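Local coordinates for protein transcriptional regulator, LacI family (Lactobacillus brevis, PDB 3JY6) that probably binds regulatory DNA as a transcription factor of the LacI family, here represented by its periplasmic-binding-protein-like domain, at residues K8-I17 / R36-A47. Sequence-based numbering, arbitrary orientation.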
ATOM      1  N   LYS A   8     -15.639  20.264  -7.807  1.00 32.16           N
ATOM      2  CA  LYS A   8     -16.122  19.193  -6.925  1.00 29.21           C
ATOM      3  C   LYS A   8     -15.019  18.165  -6.645  1.00 26.78           C
ATOM      4  O   LYS A   8     -15.288  17.016  -6.290  1.00 25.47           O
ATOM      5  CB  LYS A   8     -17.358  18.506  -7.518  1.00 29.67           C
ATOM      6  CG  LYS A   8     -18.383  19.481  -8.098  1.00 31.95           C
ATOM      7  CD  LYS A   8     -19.784  18.891  -8.172  1.00 33.07           C
ATOM      8  CE  LYS A   8     -20.347  18.653  -6.778  1.00 34.03           C
ATOM      9  NZ  LYS A   8     -21.727  18.085  -6.782  1.00 34.50           N
ATOM     10  N   LEU A   9     -13.777  18.609  -6.813  1.00 23.39           N
ATOM     11  CA  LEU A   9     -12.608  17.785  -6.557  1.00 19.63           C
ATOM     12  C   LEU A   9     -12.038  18.171  -5.203  1.00 16.96           C
ATOM     13  O   LEU A   9     -11.808  19.353  -4.928  1.00 16.21           O
ATOM     14  CB  LEU A   9     -11.524  18.024  -7.609  1.00 18.75           C
ATOM     15  CG  LEU A   9     -11.735  17.530  -9.030  1.00 18.66           C
ATOM     16  CD1 LEU A   9     -10.441  17.718  -9.819  1.00 16.01           C
ATOM     17  CD2 LEU A   9     -12.149  16.074  -8.995  1.00 17.77           C
ATOM     18  N   ILE A  10     -11.815  17.168  -4.366  1.00 15.06           N
ATOM     19  CA  ILE A  10     -11.240  17.376  -3.044  1.00 12.80           C
ATOM     20  C   ILE A  10      -9.839  16.783  -3.056  1.00 12.16           C
ATOM     21  O   ILE A  10      -9.656  15.604  -3.367  1.00 12.61           O
ATOM     22  CB  ILE A  10     -12.075  16.680  -1.945  1.00 11.31           C
ATOM     23  CG1 ILE A  10     -13.500  17.239  -1.957  1.00 12.24           C
ATOM     24  CG2 ILE A  10     -11.430  16.896  -0.565  1.00  9.50           C
ATOM     25  CD1 ILE A  10     -13.575  18.756  -1.749  1.00 10.28           C
ATOM     26  N   ALA A  11      -8.844  17.597  -2.732  1.00 12.87           N
ATOM     27  CA  ALA A  11      -7.470  17.122  -2.709  1.00 12.24           C
ATOM     28  C   ALA A  11      -7.170  16.426  -1.395  1.00 13.57           C
ATOM     29  O   ALA A  11      -7.520  16.906  -0.323  1.00 13.25           O
ATOM     30  CB  ALA A  11      -6.484  18.288  -2.912  1.00 12.66           C
ATOM     31  N   VAL A  12      -6.512  15.279  -1.477  1.00 14.97           N
ATOM     32  CA  VAL A  12      -6.143  14.561  -0.273  1.00 13.12           C
ATOM     33  C   VAL A  12      -4.629  14.374  -0.341  1.00 13.74           C
ATOM     34  O   VAL A  12      -4.129  13.717  -1.246  1.00 14.30           O
ATOM     35  CB  VAL A  12      -6.848  13.200  -0.208  1.00 12.90           C
ATOM     36  CG1 VAL A  12      -6.547  12.533   1.123  1.00 13.36           C
ATOM     37  CG2 VAL A  12      -8.373  13.384  -0.397  1.00 10.41           C
ATOM     38  N   ILE A  13      -3.896  14.978   0.584  1.00 12.66           N
ATOM     39  CA  ILE A  13      -2.441  14.822   0.565  1.00 14.30           C
ATOM     40  C   ILE A  13      -2.009  13.908   1.703  1.00 14.50           C
ATOM     41  O   ILE A  13      -2.199  14.241   2.869  1.00 11.94           O
ATOM     42  CB  ILE A  13      -1.697  16.182   0.731  1.00 13.57           C
ATOM     43  CG1 ILE A  13      -2.025  17.126  -0.424  1.00 15.65           C
ATOM     44  CG2 ILE A  13      -0.193  15.961   0.717  1.00 15.40           C
ATOM     45  CD1 ILE A  13      -1.277  18.491  -0.331  1.00 11.72           C
ATOM     46  N   VAL A  14      -1.436  12.753   1.369  1.00 14.71           N
ATOM     47  CA  VAL A  14      -0.973  11.841   2.414  1.00 15.83           C
ATOM     48  C   VAL A  14       0.543  11.921   2.552  1.00 16.20           C
ATOM     49  O   VAL A  14       1.242  12.331   1.625  1.00 15.75           O
ATOM     50  CB  VAL A  14      -1.395  10.376   2.135  1.00 13.89           C
ATOM     51  CG1 VAL A  14      -2.901  10.313   2.006  1.00 14.26           C
ATOM     52  CG2 VAL A  14      -0.724   9.849   0.870  1.00 13.62           C
ATOM     53  N   ALA A  15       1.039  11.551   3.728  1.00 16.85           N
ATOM     54  CA  ALA A  15       2.466  11.574   4.009  1.00 17.30           C
ATOM     55  C   ALA A  15       3.251  10.710   3.027  1.00 15.75           C
ATOM     56  O   ALA A  15       4.273  11.128   2.498  1.00 17.83           O
ATOM     57  CB  ALA A  15       2.710  11.110   5.466  1.00 16.70           C
ATOM     58  N   ASN A  16       2.764   9.505   2.768  1.00 16.66           N
ATOM     59  CA  ASN A  16       3.443   8.593   1.844  1.00 17.59           C
ATOM     60  C   ASN A  16       2.454   7.506   1.406  1.00 18.07           C
ATOM     61  O   ASN A  16       1.887   6.800   2.240  1.00 14.92           O
ATOM     62  CB  ASN A  16       4.645   7.951   2.540  1.00 19.92           C
ATOM     63  CG  ASN A  16       5.557   7.212   1.577  1.00 21.30           C
ATOM     64  OD1 ASN A  16       5.118   6.717   0.534  1.00 21.88           O
ATOM     65  ND2 ASN A  16       6.832   7.119   1.931  1.00 21.33           N
ATOM     66  N   ILE A  17       2.228   7.371   0.106  1.00 17.62           N
ATOM     67  CA  ILE A  17       1.287   6.358  -0.323  1.00 20.03           C
ATOM     68  C   ILE A  17       1.738   4.919  -0.070  1.00 20.31           C
ATOM     69  O   ILE A  17       0.939   3.999  -0.210  1.00 18.89           O
ATOM     70  CB  ILE A  17       0.900   6.514  -1.813  1.00 20.83           C
ATOM     71  CG1 ILE A  17       2.146   6.517  -2.694  1.00 18.90           C
ATOM     72  CG2 ILE A  17       0.068   7.782  -1.990  1.00 20.73           C
ATOM     73  CD1 ILE A  17       1.809   6.461  -4.158  1.00 22.26           C
ATOM     74  N   ARG A  36     -22.117  12.491  -2.381  1.00 27.40           N
ATOM     75  CA  ARG A  36     -22.544  13.837  -2.728  1.00 26.63           C
ATOM     76  C   ARG A  36     -21.942  14.406  -4.013  1.00 27.37           C
ATOM     77  O   ARG A  36     -21.948  15.617  -4.225  1.00 26.32           O
ATOM     78  CB  ARG A  36     -22.286  14.782  -1.550  1.00 27.03           C
ATOM     79  CG  ARG A  36     -23.024  14.360  -0.288  1.00 29.49           C
ATOM     80  CD  ARG A  36     -23.041  15.464   0.754  1.00 30.70           C
ATOM     81  NE  ARG A  36     -23.571  15.003   2.040  1.00 31.79           N
ATOM     82  CZ  ARG A  36     -23.629  15.765   3.132  1.00 32.20           C
ATOM     83  NH1 ARG A  36     -23.192  17.017   3.089  1.00 30.09           N
ATOM     84  NH2 ARG A  36     -24.114  15.275   4.267  1.00 33.96           N
ATOM     85  N   GLY A  37     -21.431  13.531  -4.877  1.00 28.21           N
ATOM     86  CA  GLY A  37     -20.877  13.992  -6.143  1.00 26.77           C
ATOM     87  C   GLY A  37     -19.463  14.519  -6.107  1.00 27.04           C
ATOM     88  O   GLY A  37     -18.935  14.976  -7.122  1.00 29.84           O
ATOM     89  N   TYR A  38     -18.836  14.470  -4.941  1.00 25.75           N
ATOM     90  CA  TYR A  38     -17.473  14.946  -4.818  1.00 22.65           C
ATOM     91  C   TYR A  38     -16.507  13.803  -5.129  1.00 22.56           C
ATOM     92  O   TYR A  38     -16.827  12.623  -4.952  1.00 21.89           O
ATOM     93  CB  TYR A  38     -17.257  15.517  -3.412  1.00 23.11           C
ATOM     94  CG  TYR A  38     -17.855  16.905  -3.250  1.00 21.95           C
ATOM     95  CD1 TYR A  38     -17.158  18.044  -3.678  1.00 23.60           C
ATOM     96  CD2 TYR A  38     -19.134  17.079  -2.725  1.00 23.83           C
ATOM     97  CE1 TYR A  38     -17.725  19.327  -3.587  1.00 24.42           C
ATOM     98  CE2 TYR A  38     -19.711  18.357  -2.634  1.00 26.08           C
ATOM     99  CZ  TYR A  38     -18.996  19.476  -3.071  1.00 26.43           C
ATOM    100  OH  TYR A  38     -19.562  20.738  -3.022  1.00 29.68           O
ATOM    101  N   ILE A  39     -15.328  14.157  -5.611  1.00 22.62           N
ATOM    102  CA  ILE A  39     -14.345  13.151  -5.961  1.00 21.95           C
ATOM    103  C   ILE A  39     -13.012  13.375  -5.277  1.00 18.28           C
ATOM    104  O   ILE A  39     -12.395  14.424  -5.447  1.00 18.05           O
ATOM    105  CB  ILE A  39     -14.131  13.129  -7.475  1.00 23.46           C
ATOM    106  CG1 ILE A  39     -15.462  12.827  -8.153  1.00 26.04           C
ATOM    107  CG2 ILE A  39     -13.093  12.074  -7.848  1.00 26.17           C
ATOM    108  CD1 ILE A  39     -15.399  12.915  -9.635  1.00 27.49           C
ATOM    109  N   GLY A  40     -12.582  12.385  -4.497  1.00 16.04           N
ATOM    110  CA  GLY A  40     -11.306  12.488  -3.819  1.00 13.69           C
ATOM    111  C   GLY A  40     -10.188  12.310  -4.831  1.00 14.78           C
ATOM    112  O   GLY A  40     -10.283  11.494  -5.750  1.00 16.54           O
ATOM    113  N   VAL A  41      -9.134  13.097  -4.671  1.00 13.89           N
ATOM    114  CA  VAL A  41      -7.978  13.045  -5.541  1.00 13.72           C
ATOM    115  C   VAL A  41      -6.787  12.833  -4.610  1.00 14.59           C
ATOM    116  O   VAL A  41      -6.599  13.604  -3.668  1.00 14.23           O
ATOM    117  CB  VAL A  41      -7.808  14.378  -6.290  1.00 15.41           C
ATOM    118  CG1 VAL A  41      -6.531  14.351  -7.085  1.00 14.53           C
ATOM    119  CG2 VAL A  41      -9.020  14.640  -7.209  1.00 17.34           C
ATOM    120  N   LEU A  42      -5.975  11.813  -4.881  1.00 12.75           N
ATOM    121  CA  LEU A  42      -4.838  11.511  -4.018  1.00 14.19           C
ATOM    122  C   LEU A  42      -3.500  12.094  -4.460  1.00 14.09           C
ATOM    123  O   LEU A  42      -3.077  11.949  -5.615  1.00 11.69           O
ATOM    124  CB  LEU A  42      -4.716   9.993  -3.833  1.00 15.03           C
ATOM    125  CG  LEU A  42      -3.703   9.437  -2.814  1.00 16.78           C
ATOM    126  CD1 LEU A  42      -3.905  10.055  -1.429  1.00 15.40           C
ATOM    127  CD2 LEU A  42      -3.905   7.919  -2.715  1.00 16.46           C
ATOM    128  N   PHE A  43      -2.843  12.760  -3.517  1.00 12.84           N
ATOM    129  CA  PHE A  43      -1.545  13.376  -3.748  1.00 15.46           C
ATOM    130  C   PHE A  43      -0.578  12.717  -2.768  1.00 15.91           C
ATOM    131  O   PHE A  43      -0.920  12.500  -1.600  1.00 13.77           O
ATOM    132  CB  PHE A  43      -1.604  14.887  -3.461  1.00 16.13           C
ATOM    133  CG  PHE A  43      -2.365  15.681  -4.494  1.00 16.51           C
ATOM    134  CD1 PHE A  43      -1.712  16.227  -5.595  1.00 18.55           C
ATOM    135  CD2 PHE A  43      -3.742  15.858  -4.377  1.00 15.03           C
ATOM    136  CE1 PHE A  43      -2.420  16.940  -6.571  1.00 18.33           C
ATOM    137  CE2 PHE A  43      -4.457  16.565  -5.343  1.00 16.62           C
ATOM    138  CZ  PHE A  43      -3.793  17.106  -6.444  1.00 17.31           C
ATOM    139  N   ASP A  44       0.630  12.432  -3.245  1.00 15.14           N
ATOM    140  CA  ASP A  44       1.663  11.778  -2.447  1.00 14.99           C
ATOM    141  C   ASP A  44       2.789  12.752  -2.057  1.00 15.69           C
ATOM    142  O   ASP A  44       3.555  13.202  -2.900  1.00 14.52           O
ATOM    143  CB  ASP A  44       2.208  10.587  -3.257  1.00 16.04           C
ATOM    144  CG  ASP A  44       3.398   9.908  -2.609  1.00 17.53           C
ATOM    145  OD1 ASP A  44       3.441   9.787  -1.363  1.00 17.09           O
ATOM    146  OD2 ASP A  44       4.291   9.471  -3.371  1.00 21.08           O
ATOM    147  N   ALA A  45       2.876  13.081  -0.772  1.00 16.80           N
ATOM    148  CA  ALA A  45       3.919  13.987  -0.296  1.00 19.00           C
ATOM    149  C   ALA A  45       5.286  13.290  -0.371  1.00 20.38           C
ATOM    150  O   ALA A  45       6.337  13.942  -0.341  1.00 20.43           O
ATOM    151  CB  ALA A  45       3.615  14.437   1.122  1.00 16.32           C
ATOM    152  N   ASN A  46       5.260  11.960  -0.469  1.00 20.21           N
ATOM    153  CA  ASN A  46       6.482  11.168  -0.605  1.00 22.09           C
ATOM    154  C   ASN A  46       7.527  11.515   0.459  1.00 22.57           C
ATOM    155  O   ASN A  46       8.721  11.550   0.191  1.00 23.44           O
ATOM    156  CB  ASN A  46       7.038  11.386  -2.019  1.00 25.75           C
ATOM    157  CG  ASN A  46       8.030  10.312  -2.445  1.00 29.98           C
ATOM    158  OD1 ASN A  46       8.031   9.193  -1.920  1.00 32.13           O
ATOM    159  ND2 ASN A  46       8.865  10.643  -3.424  1.00 30.06           N
ATOM    160  N   ALA A  47       7.048  11.779   1.669  1.00 24.29           N
ATOM    161  CA  ALA A  47       7.891  12.122   2.812  1.00 26.45           C
ATOM    162  C   ALA A  47       8.752  13.369   2.623  1.00 28.41           C
ATOM    163  O   ALA A  47       9.692  13.590   3.383  1.00 30.36           O
ATOM    164  CB  ALA A  47       8.772  10.935   3.175  1.00 26.82           C
TER
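K8 sets its CE over one face of the Y38 ring, 4.1 Å from the centroid, the two side chains crossing at about a right angle; lysine suits the place because this methylene makes a CH-pi contact while NZ still stands over the face as a cation-pi partner. From here strands 9-14 and 39-44 run parallel, joined by a ladder from I39 N to K8 O (2.9 Å) through A45 N to V14 O (3.0 Å). With CG anti to its carbonyl carbon (chi1 -72°), F43 swings its ring back toward A11, CE2 reaching 3.6 Å from A11 CB; the small alanine leaves room. On the other face V14 CG1 meets L42 CD1 at 3.6 Å, branched apolar groups crossing beneath helix 20-34. D44 OD1 accepts I17 N (3.1 Å) from above the carboxylate plane, and OD2 salt-bridges K27 of the second subunit, whose NZ also binds N16 OD1 and N46 OD1. Were D44 an alanine, I17 N would probably lose its acceptor and that lysine its carboxylate, keeping the asparagine oxygens. In this right-handed beta-alpha-beta unit, helix 49-60 covers A11 and F43, strand 66-70 bonds the other edge of 9-14, and outermost strand 39-44 meets the second subunit through L42 backbone bonds and V41 against V41.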